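Putative cytochrome P450 120 (Synechocystis sp., PDB 2VE3) binds heme and retinoic acid and probably acts as a monooxygenase that inserts oxygen into organic substrates. Local coordinates at residues I127-G130 / Y131-Q134; K402-A405 / T406-Q410. All blocks are in the same frame, centred on the assembly; numbering follows the deposited sequence.

Contact 1 of 2, residues I127-G130 / Y131-Q134; sequences IVQG and YLEQ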
loop_
_atom_site.group_PDB
_atom_site.type_symbol
_atom_site.label_atom_id
_atom_site.label_comp_id
_atom_site.label_asym_id
_atom_site.label_seq_id
_atom_site.Cartn_x
_atom_site.Cartn_y
_atom_site.Cartn_z
ATOM N N ILE A 127 1.813 20.800 2.651
ATOM C CA ILE A 127 0.880 20.027 3.485
ATOM C C ILE A 127 1.652 19.378 4.639
ATOM O O ILE A 127 1.209 19.411 5.791
ATOM C CB ILE A 127 0.092 18.948 2.676
ATOM C CG1 ILE A 127 -0.872 19.606 1.685
ATOM C CG2 ILE A 127 -0.697 18.023 3.612
ATOM C CD1 ILE A 127 -1.188 18.757 0.446
ATOM N N VAL A 128 2.822 18.816 4.317
ATOM C CA VAL A 128 3.649 18.098 5.310
ATOM C C VAL A 128 4.116 18.987 6.492
ATOM O O VAL A 128 3.853 18.667 7.657
ATOM C CB VAL A 128 4.780 17.278 4.636
ATOM C CG1 VAL A 128 5.796 16.801 5.643
ATOM C CG2 VAL A 128 4.175 16.065 3.944
ATOM N N GLN A 129 4.757 20.111 6.170
ATOM C CA GLN A 129 5.207 21.095 7.160
ATOM C C GLN A 129 4.077 21.679 7.997
ATOM O O GLN A 129 4.251 21.928 9.192
ATOM C CB GLN A 129 5.941 22.250 6.480
ATOM C CG GLN A 129 7.197 21.863 5.740
ATOM C CD GLN A 129 8.351 21.555 6.663
ATOM O OE1 GLN A 129 8.319 20.578 7.409
ATOM N NE2 GLN A 129 9.393 22.379 6.605
ATOM N N GLY A 130 2.928 21.917 7.367
ATOM C CA GLY A 130 1.751 22.394 8.084
ATOM C C GLY A 130 1.396 21.488 9.249
ATOM O O GLY A 130 1.139 21.965 10.350
ATOM N N TYR A 131 1.385 20.180 9.010
ATOM C CA TYR A 131 1.040 19.208 10.051
ATOM C C TYR A 131 2.101 19.097 11.133
ATOM O O TYR A 131 1.761 18.992 12.302
ATOM C CB TYR A 131 0.764 17.824 9.456
ATOM C CG TYR A 131 -0.644 17.661 8.949
ATOM C CD1 TYR A 131 -0.959 17.943 7.619
ATOM C CD2 TYR A 131 -1.672 17.243 9.799
ATOM C CE1 TYR A 131 -2.242 17.806 7.150
ATOM C CE2 TYR A 131 -2.966 17.107 9.328
ATOM C CZ TYR A 131 -3.235 17.394 8.000
ATOM O OH TYR A 131 -4.506 17.261 7.507
ATOM N N LEU A 132 3.376 19.113 10.740
ATOM C CA LEU A 132 4.491 19.032 11.689
ATOM C C LEU A 132 4.454 20.177 12.696
ATOM O O LEU A 132 4.662 19.970 13.896
ATOM C CB LEU A 132 5.838 19.006 10.950
ATOM C CG LEU A 132 6.162 17.721 10.184
ATOM C CD1 LEU A 132 7.334 17.906 9.246
ATOM C CD2 LEU A 132 6.412 16.564 11.142
ATOM N N GLU A 133 4.176 21.376 12.188
ATOM C CA GLU A 133 4.018 22.572 13.008
ATOM C C GLU A 133 2.929 22.396 14.074
ATOM O O GLU A 133 3.165 22.675 15.252
ATOM C CB GLU A 133 3.744 23.794 12.118
ATOM C CG GLU A 133 3.207 25.014 12.880
ATOM C CD GLU A 133 3.564 26.332 12.223
ATOM O OE1 GLU A 133 4.771 26.575 11.987
ATOM O OE2 GLU A 133 2.643 27.132 11.961
ATOM N N GLN A 134 1.753 21.928 13.658
ATOM C CA GLN A 134 0.675 21.605 14.589
ATOM C C GLN A 134 1.119 20.577 15.640
ATOM O O GLN A 134 0.936 20.803 16.840
ATOM C CB GLN A 134 -0.577 21.115 13.845
ATOM C CG GLN A 134 -1.800 20.920 14.762
ATOM C CD GLN A 134 -2.705 19.749 14.345
ATOM O OE1 GLN A 134 -2.449 19.070 13.344
ATOM N NE2 GLN A 134 -3.767 19.512 15.121
#

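Contact 2 of 2, residues K402-A405 / T406-Q410; sequences KLFA and TRLIQ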
loop_
_atom_site.group_PDB
_atom_site.type_symbol
_atom_site.label_atom_id
_atom_site.label_comp_id
_atom_site.label_asym_id
_atom_site.label_seq_id
_atom_site.Cartn_x
_atom_site.Cartn_y
_atom_site.Cartn_z
ATOM N N LYS A 402 10.071 9.883 1.527
ATOM C CA LYS A 402 11.364 10.568 1.611
ATOM C C LYS A 402 11.205 11.999 2.097
ATOM O O LYS A 402 11.880 12.405 3.020
ATOM C CB LYS A 402 12.096 10.530 0.275
ATOM C CG LYS A 402 13.564 10.211 0.411
ATOM C CD LYS A 402 14.360 10.573 -0.828
ATOM C CE LYS A 402 14.362 9.465 -1.853
ATOM N NZ LYS A 402 15.658 9.440 -2.613
ATOM N N LEU A 403 10.295 12.755 1.493
ATOM C CA LEU A 403 9.995 14.117 1.970
ATOM C C LEU A 403 9.607 14.153 3.446
ATOM O O LEU A 403 10.152 14.955 4.195
ATOM C CB LEU A 403 8.913 14.781 1.107
ATOM C CG LEU A 403 8.517 16.265 1.226
ATOM C CD1 LEU A 403 9.675 17.223 1.478
ATOM C CD2 LEU A 403 7.807 16.676 -0.036
ATOM N N PHE A 404 8.678 13.287 3.856
ATOM C CA PHE A 404 8.211 13.254 5.250
ATOM C C PHE A 404 9.343 12.901 6.217
ATOM O O PHE A 404 9.506 13.534 7.252
ATOM C CB PHE A 404 7.073 12.242 5.430
ATOM C CG PHE A 404 6.608 12.107 6.846
ATOM C CD1 PHE A 404 5.625 12.948 7.349
ATOM C CD2 PHE A 404 7.156 11.146 7.683
ATOM C CE1 PHE A 404 5.185 12.828 8.672
ATOM C CE2 PHE A 404 6.726 11.014 9.005
ATOM C CZ PHE A 404 5.735 11.855 9.499
ATOM N N ALA A 405 10.092 11.863 5.868
ATOM C CA ALA A 405 11.221 11.414 6.650
ATOM C C ALA A 405 12.189 12.579 6.844
ATOM O O ALA A 405 12.683 12.803 7.959
ATOM C CB ALA A 405 11.909 10.259 5.946
ATOM N N THR A 406 12.412 13.323 5.762
ATOM C CA THR A 406 13.363 14.425 5.732
ATOM C C THR A 406 12.917 15.582 6.615
ATOM O O THR A 406 13.652 16.014 7.488
ATOM C CB THR A 406 13.649 14.891 4.268
ATOM O OG1 THR A 406 14.356 13.863 3.564
ATOM C CG2 THR A 406 14.482 16.172 4.242
ATOM N N ARG A 407 11.707 16.076 6.393
ATOM C CA ARG A 407 11.185 17.188 7.198
ATOM C C ARG A 407 11.005 16.870 8.676
ATOM O O ARG A 407 11.174 17.751 9.524
ATOM C CB ARG A 407 9.881 17.716 6.619
ATOM C CG ARG A 407 10.041 18.418 5.297
ATOM C CD ARG A 407 11.010 19.576 5.388
ATOM N NE ARG A 407 10.793 20.503 4.287
ATOM C CZ ARG A 407 11.614 21.488 3.938
ATOM N NH1 ARG A 407 12.753 21.679 4.595
ATOM N NH2 ARG A 407 11.292 22.270 2.905
ATOM N N LEU A 408 10.652 15.623 8.985
ATOM C CA LEU A 408 10.452 15.214 10.366
ATOM C C LEU A 408 11.779 15.138 11.119
ATOM O O LEU A 408 11.891 15.647 12.233
ATOM C CB LEU A 408 9.708 13.877 10.450
ATOM C CG LEU A 408 9.561 13.271 11.858
ATOM C CD1 LEU A 408 8.738 14.149 12.789
ATOM C CD2 LEU A 408 8.997 11.849 11.800
ATOM N N ILE A 409 12.779 14.514 10.507
ATOM C CA ILE A 409 14.077 14.364 11.160
ATOM C C ILE A 409 14.854 15.690 11.264
ATOM O O ILE A 409 15.521 15.944 12.266
ATOM C CB ILE A 409 14.903 13.195 10.547
ATOM C CG1 ILE A 409 14.305 11.866 11.018
ATOM C CG2 ILE A 409 16.387 13.283 10.956
ATOM C CD1 ILE A 409 14.926 10.619 10.421
ATOM N N GLN A 410 14.756 16.544 10.243
ATOM C CA GLN A 410 15.447 17.844 10.295
ATOM C C GLN A 410 14.925 18.764 11.410
ATOM O O GLN A 410 15.691 19.539 11.993
ATOM C CB GLN A 410 15.472 18.546 8.925
ATOM C CG GLN A 410 14.206 19.287 8.540
ATOM C CD GLN A 410 14.401 20.246 7.374
ATOM O OE1 GLN A 410 13.908 20.004 6.274
ATOM N NE2 GLN A 410 15.114 21.345 7.611
#

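Contact 1 of 2, residues I127-G130 / Y131-Q134
Ile-127 and Tyr-131 lie side by side on one flank of the helix, one turn apart, with CG2 of Ile-127 3.9 Å from CE1 of the tyrosine ring. The same ring brings CD1 edge-on to Ile-127 O at 3.2 Å, the oxygen lying in the ring plane. CG of Tyr-131 sits beside its own backbone N, anti to the carbonyl carbon (chi1 -84°), which brings the ring's CD1 edge alongside the preceding turn. Its hydroxyl is hydrogen-bonded to Asp-153 on helix 143-159, the helix that Ile-127 touches as well.

The other packed flank belongs to Val-128 and Leu-132, both buried. Their side chains run alongside each other, Val-128 CG1 and Leu-132 CD1 being 4.1 Å apart. Leu-132 N donates to Val-128 O at 3.2 Å. Gln-129 crosses the leucine obliquely: its chain folds back at chi2 (-74°), laying OE1 3.4 Å from Leu-132 CD1, while OE1 is hydrogen-bonded to Gln-411 on the neighbouring helix.

Both flanks belong to the amphipathic helix 121-137, helix D of the P450 fold, packed between helix E (143-159) and helix L (394-411), the latter following the loop of the cysteine that, by similarity, ligates the heme iron.

Gly-130, Glu-133 and Gln-134 form the exposed side, although Gln-134 also touches Gln-146 of helix 143-159. Glu-133 rests only its CB near the preceding turn, 3.5 Å from Gln-129 O, and its carboxylate leads away. The backbone bond of Glu-133 N to Gln-129 O is 3.0 Å long, whereas that of Gln-134 N to Gly-130 O is weak at 3.4 Å.

Contact 2 of 2, residues K402-A405 / T406-Q410
Lys-402 offers its carbonyl oxygen to two donors of Thr-406: the backbone N and the hydroxyl OG1, each 2.9 Å from Lys-402 O and approaching from opposite faces of its plane. OG1 stands beside the threonine's own N (chi1 -68°), which turns it back toward the preceding turn. A valine in place of Thr-406 would probably leave Lys-402 O with the backbone bond alone. NZ of Lys-402 is hydrogen-bonded to Leu-298 O and forms a salt bridge with Asp-305.

Leu-403 follows, its CD1 4.0 Å from CG of Arg-407, whose chain passes aslant. Beyond, Arg-407 NH1 bonds to Gln-410 OE1 at 2.6 Å, the oxygen near the guanidinium plane, while NH2 forms a salt bridge with Asp-125. This is the last part of helix 394-411, which in P450s follows the heme-ligating cysteine loop and is known as helix L.

Phe-404 lies alongside Leu-408, CE2 3.7 Å from Leu-408 CD2, and the leucine's CB sits over one ring face. Ala-405 completes the run: its O accepts from Ile-409 N at 3.1 Å, with CB of Ile-409 3.4 Å from that oxygen.

Contacts 1 and 2 lie on two different helices, 121-137 and 394-411, in series along the chain with more than 260 residues between them, yet their centres are about 11 Å apart. They meet directly: Leu-132 CD2 touches Leu-408 CD1 at 3.7 Å, Leu-132 CD1 packs on Arg-407 CB at the same distance, and Val-128 approaches Phe-404. The buried flank of contact 1, with Gln-129 meeting Arg-407 at its border, thus packs on contact 2, joining an early helix of the P450 fold to the late one. Both lie at the same side of the molecule, their centres about 23 Å and 20 Å from the chain's centre, away from the retinoic acid and heme sites.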